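Local coordinates for uncharacterized protein (Legionella pneumophila subsp. pneumophila, PDB 4WRP) that is of unknown function but forms the largely helical C-terminal domain of an effector protein that probably also carries a RavJ-type peptidase domain, at residues E11-A16 / R69-V74; A40-L45 / E81-N86; D46-G51 / R61-H66; G85-T88 / A92-D95. All coordinates share one frame; numbering follows the deposited sequence. Where two conformers were deposited one is given.

How the interactions relate
Interaction 1 lies deep in the core, where two aromatic rings join helix 6-21 to helix 68-83. Interaction 3, its centre about 8 Å from that of interaction 1, is also aromatic but only partly buried, tying the end of helix 34-49 to the loop at 61-66; Tyr48 links the two, its OH in a probable hydrogen bond with His71 ND1. Interaction 2 holds helix 34-49 against the far end of helix 68-83, with apolar packing inside and a salt bridge toward the surface. Interaction 4 continues from it through Gly85 and Asn86, fastening the following turn to helix 90-98 by apolar and CH-pi contact. Interactions 3 and 4 lie on opposite sides of the chain's centre.

Interaction 1: residues E11-A16 / R69-V74; sequences ELWRNA and RHHVKV
Trp13 on helix 6-21 and His71 on helix 68-83 make this contact by themselves, bringing one aromatic ring from each helix into a buried edge-to-face pair. The imidazole comes edge-first over one face of the indole. Its leading atom, His71 CE1, lies 3.3 Å above the indole plane, offset toward the rim, and comes within 3.4 Å of Trp13 CG. The centroids of the imidazole and the five-membered indole ring are 4.3 Å apart and the planes are inclined at 51°. Both side chains leave their helices with CG anti to the backbone N (chi1 -178° for Trp13, -168° for His71), which sends each ring across the gap between the backbones. Trp13 CA and His71 CA remain 9.2 Å apart. The two imidazole nitrogens flanking CE1 are both engaged: ND1 bonds to the hydroxyl of Tyr48, and NE2 to ND1 of His10. These bonds fix the rotation of the ring and satisfy its polar atoms while its carbon corner meets the indole. Among the neighbouring elements, Trp13 also stacks with Phe17 of its own helix and with Trp56 of a loop, and Leu45 and Tyr48 of helix 34-49 pack against it, so three helices converge here.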
loop_
_atom_site.group_PDB
_atom_site.type_symbol
_atom_site.label_atom_id
_atom_site.label_comp_id
_atom_site.label_asym_id
_atom_site.label_seq_id
_atom_site.Cartn_x
_atom_site.Cartn_y
_atom_site.Cartn_z
ATOM N N GLU A 11 5.572 6.167 -0.401
ATOM C CA GLU A 11 6.319 6.541 -1.614
ATOM C C GLU A 11 7.475 5.553 -1.904
ATOM O O GLU A 11 7.672 5.114 -3.032
ATOM C CB GLU A 11 6.862 7.953 -1.493
ATOM C CG GLU A 11 7.553 8.346 -2.765
ATOM C CD GLU A 11 6.751 7.907 -3.995
ATOM O OE1 GLU A 11 7.329 7.191 -4.857
ATOM O OE2 GLU A 11 5.523 8.230 -4.064
ATOM N N LEU A 12 8.221 5.172 -0.871
ATOM C CA LEU A 12 9.282 4.164 -1.040
ATOM C C LEU A 12 8.670 2.871 -1.519
ATOM O O LEU A 12 9.192 2.215 -2.439
ATOM C CB LEU A 12 10.027 3.864 0.273
ATOM C CG LEU A 12 10.892 4.909 0.938
ATOM C CD1 LEU A 12 11.643 4.180 2.047
ATOM C CD2 LEU A 12 11.849 5.615 -0.056
ATOM N N TRP A 13 7.547 2.486 -0.905
ATOM C CA TRP A 13 6.880 1.260 -1.284
ATOM C C TRP A 13 6.433 1.285 -2.752
ATOM O O TRP A 13 6.530 0.269 -3.475
ATOM C CB TRP A 13 5.698 0.982 -0.376
ATOM C CG TRP A 13 5.013 -0.280 -0.678
ATOM C CD1 TRP A 13 5.201 -1.496 -0.064
ATOM C CD2 TRP A 13 3.963 -0.482 -1.648
ATOM N NE1 TRP A 13 4.363 -2.425 -0.614
ATOM C CE2 TRP A 13 3.598 -1.834 -1.586
ATOM C CE3 TRP A 13 3.309 0.358 -2.562
ATOM C CZ2 TRP A 13 2.627 -2.374 -2.405
ATOM C CZ3 TRP A 13 2.342 -0.191 -3.379
ATOM C CH2 TRP A 13 2.006 -1.529 -3.295
ATOM N N ARG A 14 5.933 2.436 -3.193
ATOM C CA ARG A 14 5.466 2.580 -4.559
ATOM C C ARG A 14 6.602 2.351 -5.571
ATOM O O ARG A 14 6.405 1.708 -6.597
ATOM C CB ARG A 14 4.864 3.970 -4.766
ATOM C CG ARG A 14 3.385 4.103 -4.423
ATOM C CD ARG A 14 2.748 5.230 -5.240
ATOM N NE ARG A 14 3.720 6.267 -5.462
ATOM C CZ ARG A 14 3.819 7.026 -6.554
ATOM N NH1 ARG A 14 2.957 6.929 -7.559
ATOM N NH2 ARG A 14 4.797 7.910 -6.611
ATOM N N ASN A 15 7.772 2.912 -5.283
ATOM C CA ASN A 15 8.930 2.778 -6.139
ATOM C C ASN A 15 9.386 1.340 -6.226
ATOM O O ASN A 15 9.683 0.856 -7.323
ATOM C CB ASN A 15 10.041 3.709 -5.673
ATOM C CG ASN A 15 9.580 5.158 -5.596
ATOM O OD1 ASN A 15 9.971 5.916 -4.685
ATOM N ND2 ASN A 15 8.700 5.548 -6.524
ATOM N N ALA A 16 9.323 0.624 -5.100
ATOM C CA ALA A 16 9.632 -0.807 -5.065
ATOM C C ALA A 16 8.618 -1.577 -5.919
ATOM O O ALA A 16 8.953 -2.449 -6.708
ATOM C CB ALA A 16 9.636 -1.342 -3.613
ATOM N N ARG A 69 4.145 -2.231 9.476
ATOM C CA ARG A 69 3.078 -2.997 10.048
ATOM C C ARG A 69 1.711 -2.505 9.586
ATOM O O ARG A 69 0.888 -3.296 9.130
ATOM C CB ARG A 69 3.157 -2.992 11.564
ATOM C CG ARG A 69 2.125 -3.925 12.150
ATOM C CD ARG A 69 2.276 -3.924 13.648
ATOM N NE ARG A 69 0.999 -4.116 14.333
ATOM C CZ ARG A 69 0.768 -5.044 15.257
ATOM N NH1 ARG A 69 -0.426 -5.110 15.837
ATOM N NH2 ARG A 69 1.730 -5.880 15.623
ATOM N N HIS A 70 1.458 -1.205 9.679
ATOM C CA HIS A 70 0.179 -0.714 9.294
ATOM C C HIS A 70 0.040 -0.755 7.761
ATOM O O HIS A 70 -1.036 -0.990 7.242
ATOM C CB HIS A 70 -0.014 0.712 9.739
ATOM C CG HIS A 70 -1.347 1.261 9.373
ATOM N ND1 HIS A 70 -2.510 0.857 9.993
ATOM C CD2 HIS A 70 -1.711 2.167 8.439
ATOM C CE1 HIS A 70 -3.532 1.514 9.476
ATOM N NE2 HIS A 70 -3.075 2.297 8.516
ATOM N N HIS A 71 1.142 -0.549 7.047
ATOM C CA HIS A 71 1.069 -0.548 5.585
ATOM C C HIS A 71 0.699 -1.930 5.055
ATOM O O HIS A 71 -0.159 -2.058 4.206
ATOM C CB HIS A 71 2.357 -0.079 5.010
ATOM C CG HIS A 71 2.279 0.223 3.557
ATOM N ND1 HIS A 71 2.515 -0.733 2.602
ATOM C CD2 HIS A 71 2.016 1.367 2.883
ATOM C CE1 HIS A 71 2.372 -0.207 1.401
ATOM N NE2 HIS A 71 2.088 1.072 1.544
ATOM N N VAL A 72 1.315 -2.955 5.624
ATOM C CA VAL A 72 0.956 -4.345 5.380
ATOM C C VAL A 72 -0.529 -4.598 5.695
ATOM O O VAL A 72 -1.208 -5.215 4.894
ATOM C CB VAL A 72 1.915 -5.280 6.142
ATOM C CG1 VAL A 72 1.384 -6.709 6.317
ATOM C CG2 VAL A 72 3.271 -5.262 5.439
ATOM N N LYS A 73 -1.030 -4.117 6.835
ATOM C CA LYS A 73 -2.474 -4.214 7.129
ATOM C C LYS A 73 -3.336 -3.618 5.986
ATOM O O LYS A 73 -4.289 -4.238 5.552
ATOM C CB LYS A 73 -2.790 -3.525 8.431
ATOM C CG LYS A 73 -4.039 -3.995 9.167
ATOM C CD LYS A 73 -5.369 -3.491 8.603
ATOM C CE LYS A 73 -5.571 -1.980 8.726
ATOM N NZ LYS A 73 -6.880 -1.524 8.149
ATOM N N VAL A 74 -3.007 -2.424 5.503
ATOM C CA VAL A 74 -3.776 -1.833 4.402
ATOM C C VAL A 74 -3.691 -2.692 3.131
ATOM O O VAL A 74 -4.716 -2.956 2.490
ATOM C CB VAL A 74 -3.327 -0.371 4.153
ATOM C CG1 VAL A 74 -4.093 0.248 2.986
ATOM C CG2 VAL A 74 -3.571 0.433 5.448
#

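Interaction 2: residues A40-L45 / E81-N86; sequences AIRTVL and EIDAGN
Arg42 reaches Asp83 with its side chain trans about the CA-CB bond (chi1 -173°) and extended from CG to NE, while Asp83 has its carboxylate carbon beside its own backbone N (chi1 -72°), which brings the acid nearer to the arginine. The result is a side-on, bidentate salt bridge between two packed helices, 34-49 and 68-83, placed at the Schellman motif that ends the second one. Arg42 NE donates to Asp83 OD1 at 2.7 Å, and Arg42 NH2 donates to Asp83 OD2 at 2.9 Å. Each oxygen uses its syn lone pair, and both bonds are nearly straight. Guanidinium and carboxylate are nearly coplanar, their planes 23° apart, so the paired bonds hold the two flat groups against rotation.

Inward of the salt bridge the contact turns apolar. Ile82 points at the other helix and touches both the aliphatic part of Arg42 and Leu45: its CD1 lies 4.1 Å from Arg42 CB and 4.0 Å from Leu45 CD1. Leu45 is buried, and Val75 and Val79 of helix 68-83 pack on it too, whereas Asp83 is exposed. The charged pair thus borders an apolar seam between the helices. Past Asp83 the chain leaves the helix at Gly85, whose positive phi allows the reversal. Gly85 N bonds back to Ile82 O at 2.9 Å, and Glu81 O receives two donors from a single residue, Asn86 N at 3.0 Å and Asn86 ND2 at 3.1 Å, with Asn86 ND2 approaching Glu81 O in the carbonyl plane, on a lone pair.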
loop_
_atom_site.group_PDB
_atom_site.type_symbol
_atom_site.label_atom_id
_atom_site.label_comp_id
_atom_site.label_asym_id
_atom_site.label_seq_id
_atom_site.Cartn_x
_atom_site.Cartn_y
_atom_site.Cartn_z
ATOM N N ALA A 40 -1.266 -11.277 -11.205
ATOM C CA ALA A 40 0.154 -11.067 -10.964
ATOM C C ALA A 40 0.380 -10.020 -9.867
ATOM O O ALA A 40 1.200 -10.214 -8.966
ATOM C CB ALA A 40 0.856 -10.643 -12.275
ATOM N N ILE A 41 -0.412 -8.941 -9.907
ATOM C CA ILE A 41 -0.335 -7.931 -8.875
ATOM C C ILE A 41 -0.767 -8.527 -7.551
ATOM O O ILE A 41 -0.151 -8.309 -6.504
ATOM C CB ILE A 41 -1.246 -6.736 -9.216
ATOM C CG1 ILE A 41 -0.654 -5.993 -10.405
ATOM C CG2 ILE A 41 -1.371 -5.793 -8.018
ATOM C CD1 ILE A 41 -1.591 -4.997 -11.029
ATOM N N ARG A 42 -1.843 -9.273 -7.578
ATOM C CA ARG A 42 -2.300 -9.922 -6.324
ATOM C C ARG A 42 -1.218 -10.800 -5.690
ATOM O O ARG A 42 -0.949 -10.758 -4.464
ATOM C CB ARG A 42 -3.529 -10.757 -6.589
ATOM C CG ARG A 42 -4.116 -11.304 -5.281
ATOM C CD ARG A 42 -4.953 -12.556 -5.454
ATOM N NE ARG A 42 -5.472 -12.961 -4.125
ATOM C CZ ARG A 42 -4.774 -13.623 -3.196
ATOM N NH1 ARG A 42 -3.519 -14.002 -3.438
ATOM N NH2 ARG A 42 -5.329 -13.936 -2.003
ATOM N N THR A 43 -0.564 -11.588 -6.534
ATOM C CA THR A 43 0.547 -12.421 -6.074
ATOM C C THR A 43 1.643 -11.645 -5.356
ATOM O O THR A 43 2.072 -12.019 -4.263
ATOM C CB THR A 43 1.125 -13.240 -7.240
ATOM O OG1 THR A 43 0.052 -14.025 -7.749
ATOM C CG2 THR A 43 2.185 -14.168 -6.744
ATOM N N VAL A 44 2.058 -10.546 -5.972
ATOM C CA VAL A 44 3.095 -9.721 -5.417
ATOM C C VAL A 44 2.652 -9.050 -4.112
ATOM O O VAL A 44 3.429 -8.948 -3.156
ATOM C CB VAL A 44 3.515 -8.678 -6.466
ATOM C CG1 VAL A 44 4.365 -7.587 -5.861
ATOM C CG2 VAL A 44 4.235 -9.417 -7.601
ATOM N N LEU A 45 1.435 -8.545 -4.081
ATOM C CA LEU A 45 0.909 -7.953 -2.835
ATOM C C LEU A 45 0.787 -8.999 -1.746
ATOM O O LEU A 45 1.102 -8.740 -0.593
ATOM C CB LEU A 45 -0.457 -7.295 -3.082
ATOM C CG LEU A 45 -0.532 -6.172 -4.087
ATOM C CD1 LEU A 45 -2.018 -5.751 -4.132
ATOM C CD2 LEU A 45 0.354 -5.012 -3.716
ATOM N N GLU A 81 -9.951 -7.089 -1.108
ATOM C CA GLU A 81 -10.790 -6.447 -2.089
ATOM C C GLU A 81 -10.667 -7.087 -3.466
ATOM O O GLU A 81 -11.662 -7.147 -4.224
ATOM C CB GLU A 81 -10.471 -4.919 -2.189
ATOM C CG GLU A 81 -10.886 -4.094 -0.971
ATOM C CD GLU A 81 -10.274 -2.653 -1.034
ATOM O OE1 GLU A 81 -9.664 -2.226 -2.076
ATOM O OE2 GLU A 81 -10.360 -1.966 0.007
ATOM N N ILE A 82 -9.460 -7.533 -3.807
ATOM C CA ILE A 82 -9.225 -8.269 -5.036
ATOM C C ILE A 82 -9.996 -9.583 -5.002
ATOM O O ILE A 82 -10.720 -9.923 -5.969
ATOM C CB ILE A 82 -7.723 -8.553 -5.287
ATOM C CG1 ILE A 82 -6.973 -7.244 -5.550
ATOM C CG2 ILE A 82 -7.556 -9.418 -6.544
ATOM C CD1 ILE A 82 -5.473 -7.380 -5.466
ATOM N N ASP A 83 -9.928 -10.259 -3.864
ATOM C CA ASP A 83 -10.547 -11.569 -3.724
ATOM C C ASP A 83 -12.030 -11.436 -3.825
ATOM O O ASP A 83 -12.689 -12.302 -4.377
ATOM C CB ASP A 83 -10.092 -12.227 -2.408
ATOM C CG ASP A 83 -8.611 -12.675 -2.490
ATOM O OD1 ASP A 83 -8.121 -12.808 -3.635
ATOM O OD2 ASP A 83 -7.916 -12.835 -1.463
ATOM N N ALA A 84 -12.553 -10.304 -3.338
ATOM C CA ALA A 84 -13.972 -10.051 -3.354
ATOM C C ALA A 84 -14.438 -9.608 -4.708
ATOM O O ALA A 84 -15.606 -9.458 -4.912
ATOM C CB ALA A 84 -14.320 -9.018 -2.317
ATOM N N GLY A 85 -13.549 -9.456 -5.671
ATOM C CA GLY A 85 -13.971 -9.155 -7.038
ATOM C C GLY A 85 -14.188 -7.679 -7.285
ATOM O O GLY A 85 -14.867 -7.339 -8.211
ATOM N N ASN A 86 -13.621 -6.797 -6.486
ATOM C CA ASN A 86 -13.832 -5.348 -6.685
ATOM C C ASN A 86 -13.150 -4.722 -7.911
ATOM O O ASN A 86 -13.585 -3.655 -8.363
ATOM C CB ASN A 86 -13.422 -4.557 -5.460
ATOM C CG ASN A 86 -14.415 -4.679 -4.354
ATOM O OD1 ASN A 86 -15.524 -4.166 -4.434
ATOM N ND2 ASN A 86 -14.005 -5.269 -3.293
#

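Interaction 3: residues D46-G51 / R61-H66; sequences DDYTKG and RIFTFH
Phe63 packs against Tyr48 and Gly51 where helix 34-49 gives way to a loop, in an aromatic cluster at the C-terminal end of that helix in this all-alpha fold. Residues 61-64 coil like a helix but lack its repeating hydrogen bonds, and this irregular turn presents Phe63 to the helix end. The tight part centres on its ring. Phe63 CE2 comes within 3.3 Å of Tyr48 O, which lies at the ring edge, in plane, where a C-H can point at the carbonyl oxygen. The two rings meet obliquely, with planes at 50° and Phe63 CZ 3.6 Å from Tyr48 CD1. Ile62 adds CD1 at 4.2 Å from Tyr48 CE1. Because CG lies opposite the backbone N (chi1 175°), the Tyr48 ring runs inward between helices 6-21 and 68-83, and its hydroxyl bonds to the hydroxyl of Tyr9. The phenol is therefore held at its polar end and packed along its side.

Toward solvent the contact thins to backbone against ring. Gly51 is exposed, yet its O stands 3.7 Å above the Phe63 plane, over the ring centre, and its C is 3.7 Å from Phe63 CE2. With positive phi the chain turns off the helix at Gly51, and its carbonyl comes to lie over the phenyl face. The charged side chain of Lys50 takes no part in this packing. It leads back along the helix end to Asp46 in a salt bridge, where Lys50 NZ meets Asp46 OD1 at 2.7 Å on the syn side, 26° out of the carboxylate plane.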
loop_
_atom_site.group_PDB
_atom_site.type_symbol
_atom_site.label_atom_id
_atom_site.label_comp_id
_atom_site.label_asym_id
_atom_site.label_seq_id
_atom_site.Cartn_x
_atom_site.Cartn_y
_atom_site.Cartn_z
ATOM N N ASP A 46 0.328 -10.187 -2.094
ATOM C CA ASP A 46 0.207 -11.223 -1.058
ATOM C C ASP A 46 1.580 -11.560 -0.482
ATOM O O ASP A 46 1.739 -11.651 0.703
ATOM C CB ASP A 46 -0.480 -12.451 -1.637
ATOM C CG ASP A 46 -0.941 -13.439 -0.543
ATOM O OD1 ASP A 46 -1.369 -13.048 0.572
ATOM O OD2 ASP A 46 -0.880 -14.633 -0.823
ATOM N N ASP A 47 2.582 -11.691 -1.346
ATOM C CA ASP A 47 3.944 -11.957 -0.907
ATOM C C ASP A 47 4.404 -10.856 0.049
ATOM O O ASP A 47 4.989 -11.138 1.102
ATOM C CB ASP A 47 4.885 -12.135 -2.112
ATOM C CG ASP A 47 6.314 -12.387 -1.697
ATOM O OD1 ASP A 47 6.501 -13.335 -0.896
ATOM O OD2 ASP A 47 7.228 -11.627 -2.156
ATOM N N TYR A 48 4.059 -9.612 -0.255
ATOM C CA TYR A 48 4.377 -8.480 0.630
ATOM C C TYR A 48 3.798 -8.633 2.029
ATOM O O TYR A 48 4.459 -8.320 2.990
ATOM C CB TYR A 48 3.901 -7.167 0.023
ATOM C CG TYR A 48 4.053 -5.935 0.861
ATOM C CD1 TYR A 48 5.307 -5.408 1.157
ATOM C CD2 TYR A 48 2.936 -5.285 1.357
ATOM C CE1 TYR A 48 5.458 -4.258 1.896
ATOM C CE2 TYR A 48 3.062 -4.149 2.135
ATOM C CZ TYR A 48 4.324 -3.623 2.379
ATOM O OH TYR A 48 4.431 -2.488 3.143
ATOM N N THR A 49 2.571 -9.120 2.127
ATOM C CA THR A 49 1.913 -9.240 3.433
ATOM C C THR A 49 2.409 -10.469 4.199
ATOM O O THR A 49 2.021 -10.653 5.320
ATOM C CB THR A 49 0.407 -9.348 3.273
ATOM O OG1 THR A 49 0.121 -10.569 2.585
ATOM C CG2 THR A 49 -0.168 -8.146 2.470
ATOM N N LYS A 50 3.243 -11.309 3.583
ATOM C CA LYS A 50 3.735 -12.508 4.205
ATOM C C LYS A 50 5.233 -12.387 4.424
ATOM O O LYS A 50 5.901 -13.368 4.497
ATOM C CB LYS A 50 3.452 -13.722 3.315
ATOM C CG LYS A 50 1.986 -14.080 3.181
ATOM C CD LYS A 50 1.786 -15.161 2.135
ATOM C CE LYS A 50 0.489 -15.942 2.336
ATOM N NZ LYS A 50 -0.803 -15.194 2.188
ATOM N N GLY A 51 5.771 -11.177 4.462
ATOM C CA GLY A 51 7.199 -11.004 4.738
ATOM C C GLY A 51 8.075 -10.753 3.533
ATOM O O GLY A 51 9.256 -10.468 3.710
ATOM N N ARG A 61 14.770 -4.221 3.496
ATOM C CA ARG A 61 14.914 -3.105 4.411
ATOM C C ARG A 61 13.570 -2.452 4.803
ATOM O O ARG A 61 13.388 -2.040 5.950
ATOM C CB ARG A 61 15.831 -2.050 3.771
ATOM C CG ARG A 61 16.179 -0.918 4.711
ATOM C CD ARG A 61 17.450 -0.183 4.320
ATOM N NE ARG A 61 17.505 1.147 4.939
ATOM C CZ ARG A 61 18.527 1.992 4.834
ATOM N NH1 ARG A 61 18.458 3.177 5.422
ATOM N NH2 ARG A 61 19.619 1.663 4.141
ATOM N N ILE A 62 12.624 -2.377 3.876
ATOM C CA ILE A 62 11.356 -1.727 4.209
ATOM C C ILE A 62 10.541 -2.455 5.270
ATOM O O ILE A 62 9.754 -1.823 5.953
ATOM C CB ILE A 62 10.490 -1.416 2.971
ATOM C CG1 ILE A 62 9.948 -2.692 2.327
ATOM C CG2 ILE A 62 11.301 -0.575 1.997
ATOM C CD1 ILE A 62 9.145 -2.412 1.068
ATOM N N PHE A 63 10.760 -3.754 5.455
ATOM C CA PHE A 63 9.970 -4.518 6.424
ATOM C C PHE A 63 10.368 -4.201 7.863
ATOM O O PHE A 63 9.637 -4.528 8.791
ATOM C CB PHE A 63 10.046 -6.051 6.162
ATOM C CG PHE A 63 9.433 -6.443 4.852
ATOM C CD1 PHE A 63 10.172 -6.373 3.683
ATOM C CD2 PHE A 63 8.106 -6.798 4.775
ATOM C CE1 PHE A 63 9.577 -6.680 2.438
ATOM C CE2 PHE A 63 7.502 -7.074 3.560
ATOM C CZ PHE A 63 8.243 -7.041 2.391
ATOM N N THR A 64 11.526 -3.592 8.056
ATOM C CA THR A 64 11.956 -3.204 9.397
ATOM C C THR A 64 11.414 -1.813 9.778
ATOM O O THR A 64 11.366 -1.499 10.942
ATOM C CB THR A 64 13.503 -3.176 9.529
ATOM O OG1 THR A 64 14.036 -2.078 8.746
ATOM C CG2 THR A 64 14.124 -4.503 9.076
ATOM N N PHE A 65 10.991 -0.994 8.816
ATOM C CA PHE A 65 10.520 0.333 9.145
ATOM C C PHE A 65 9.233 0.290 10.002
ATOM O O PHE A 65 8.400 -0.645 9.920
ATOM C CB PHE A 65 10.322 1.210 7.900
ATOM C CG PHE A 65 11.580 1.466 7.098
ATOM C CD1 PHE A 65 12.853 1.472 7.686
ATOM C CD2 PHE A 65 11.483 1.742 5.749
ATOM C CE1 PHE A 65 13.992 1.749 6.929
ATOM C CE2 PHE A 65 12.618 2.021 4.997
ATOM C CZ PHE A 65 13.873 2.035 5.585
ATOM N N HIS A 66 9.095 1.308 10.847
ATOM C CA HIS A 66 7.969 1.393 11.772
ATOM C C HIS A 66 6.614 1.293 11.052
ATOM O O HIS A 66 5.694 0.650 11.519
ATOM C CB HIS A 66 8.034 2.716 12.473
ATOM C CG HIS A 66 6.909 2.948 13.404
ATOM N ND1 HIS A 66 6.742 2.207 14.556
ATOM C CD2 HIS A 66 5.897 3.838 13.369
ATOM C CE1 HIS A 66 5.683 2.652 15.199
ATOM N NE2 HIS A 66 5.160 3.642 14.505
#

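Interaction 4: residues G85-T88 / A92-D95; sequences GNYT and ALVD
The turn between helix 68-83 and helix 90-98 is closed here by Tyr87, which follows the Schellman motif at Gly85 and lays its ring against the start of the next helix. Leu93 is the main partner. Its CD1 sits over the face of the phenol in a CH-pi contact, 4.0 Å from the centroid of the Tyr87 ring and only 11° off the ring normal. The same methyl is 4.0 Å from Tyr87 CE2, and the leucine side chain crosses the tyrosine at about a right angle. In Leu93 a chi1 of 178° turns the branch toward the phenol, and a chi2 of 51° selects CD1 as the methyl over the ring centre. Near Tyr87 CD1 the helix backbone comes close: this atom is 3.6 Å from Leu93 N and 4.0 Å from Ala92 CB. The opposite face of the ring is met by Asn86 CB, 3.9 Å above the plane and offset toward the rim, so the phenol is held between its own neighbour in sequence and the helix.

Beyond the two segments, the hydroxyl of Tyr87 bonds to Glu81 of helix 68-83. Leu93 also packs on Ile78 and Ile82 and on Ile38 and Ile41 of helix 34-49. Tyr87 therefore works in two ways: its faces are gripped by aliphatic carbon, which sets the plane of the ring, while its hydroxyl reaches back to the preceding helix. Contact across the turn rests on shape and dispersion rather than on polar bonds.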
loop_
_atom_site.group_PDB
_atom_site.type_symbol
_atom_site.label_atom_id
_atom_site.label_comp_id
_atom_site.label_asym_id
_atom_site.label_seq_id
_atom_site.Cartn_x
_atom_site.Cartn_y
_atom_site.Cartn_z
ATOM N N GLY A 85 -13.549 -9.456 -5.671
ATOM C CA GLY A 85 -13.971 -9.155 -7.038
ATOM C C GLY A 85 -14.188 -7.679 -7.285
ATOM O O GLY A 85 -14.867 -7.339 -8.211
ATOM N N ASN A 86 -13.621 -6.797 -6.486
ATOM C CA ASN A 86 -13.832 -5.348 -6.685
ATOM C C ASN A 86 -13.150 -4.722 -7.911
ATOM O O ASN A 86 -13.585 -3.655 -8.363
ATOM C CB ASN A 86 -13.422 -4.557 -5.460
ATOM C CG ASN A 86 -14.415 -4.679 -4.354
ATOM O OD1 ASN A 86 -15.524 -4.166 -4.434
ATOM N ND2 ASN A 86 -14.005 -5.269 -3.293
ATOM N N TYR A 87 -12.122 -5.380 -8.444
ATOM C CA TYR A 87 -11.346 -4.838 -9.558
ATOM C C TYR A 87 -11.544 -5.664 -10.802
ATOM O O TYR A 87 -11.355 -6.892 -10.790
ATOM C CB TYR A 87 -9.862 -4.738 -9.197
ATOM C CG TYR A 87 -9.674 -3.943 -7.950
ATOM C CD1 TYR A 87 -9.726 -2.541 -7.986
ATOM C CD2 TYR A 87 -9.577 -4.565 -6.716
ATOM C CE1 TYR A 87 -9.633 -1.801 -6.846
ATOM C CE2 TYR A 87 -9.489 -3.822 -5.564
ATOM C CZ TYR A 87 -9.518 -2.429 -5.654
ATOM O OH TYR A 87 -9.467 -1.671 -4.537
ATOM N N THR A 88 -11.954 -4.986 -11.865
ATOM C CA THR A 88 -12.053 -5.567 -13.207
ATOM C C THR A 88 -10.931 -5.108 -14.134
ATOM O O THR A 88 -10.638 -5.782 -15.110
ATOM C CB THR A 88 -13.408 -5.241 -13.867
ATOM O OG1 THR A 88 -13.491 -3.843 -14.083
ATOM C CG2 THR A 88 -14.578 -5.632 -12.954
ATOM N N ALA A 92 -7.477 0.240 -12.304
ATOM C CA ALA A 92 -8.175 0.615 -11.073
ATOM C C ALA A 92 -7.458 0.113 -9.855
ATOM O O ALA A 92 -7.394 0.796 -8.848
ATOM C CB ALA A 92 -9.588 0.063 -11.060
ATOM N N LEU A 93 -6.977 -1.124 -9.915
ATOM C CA LEU A 93 -6.202 -1.694 -8.796
ATOM C C LEU A 93 -4.959 -0.866 -8.492
ATOM O O LEU A 93 -4.649 -0.581 -7.324
ATOM C CB LEU A 93 -5.853 -3.145 -9.089
ATOM C CG LEU A 93 -5.006 -3.896 -8.076
ATOM C CD1 LEU A 93 -5.605 -3.743 -6.648
ATOM C CD2 LEU A 93 -4.897 -5.366 -8.479
ATOM N N VAL A 94 -4.191 -0.478 -9.525
ATOM C CA VAL A 94 -3.052 0.335 -9.216
ATOM C C VAL A 94 -3.378 1.768 -8.783
ATOM O O VAL A 94 -2.609 2.370 -8.023
ATOM C CB VAL A 94 -1.941 0.338 -10.270
ATOM C CG1 VAL A 94 -1.540 -1.085 -10.648
ATOM C CG2 VAL A 94 -2.334 1.153 -11.442
ATOM N N ASP A 95 -4.514 2.324 -9.197
ATOM C CA ASP A 95 -4.963 3.598 -8.586
ATOM C C ASP A 95 -5.253 3.430 -7.104
ATOM O O ASP A 95 -4.944 4.318 -6.323
ATOM C CB ASP A 95 -6.204 4.173 -9.275
ATOM C CG ASP A 95 -5.870 4.814 -10.669
ATOM O OD1 ASP A 95 -4.725 5.256 -10.869
ATOM O OD2 ASP A 95 -6.760 4.885 -11.538
#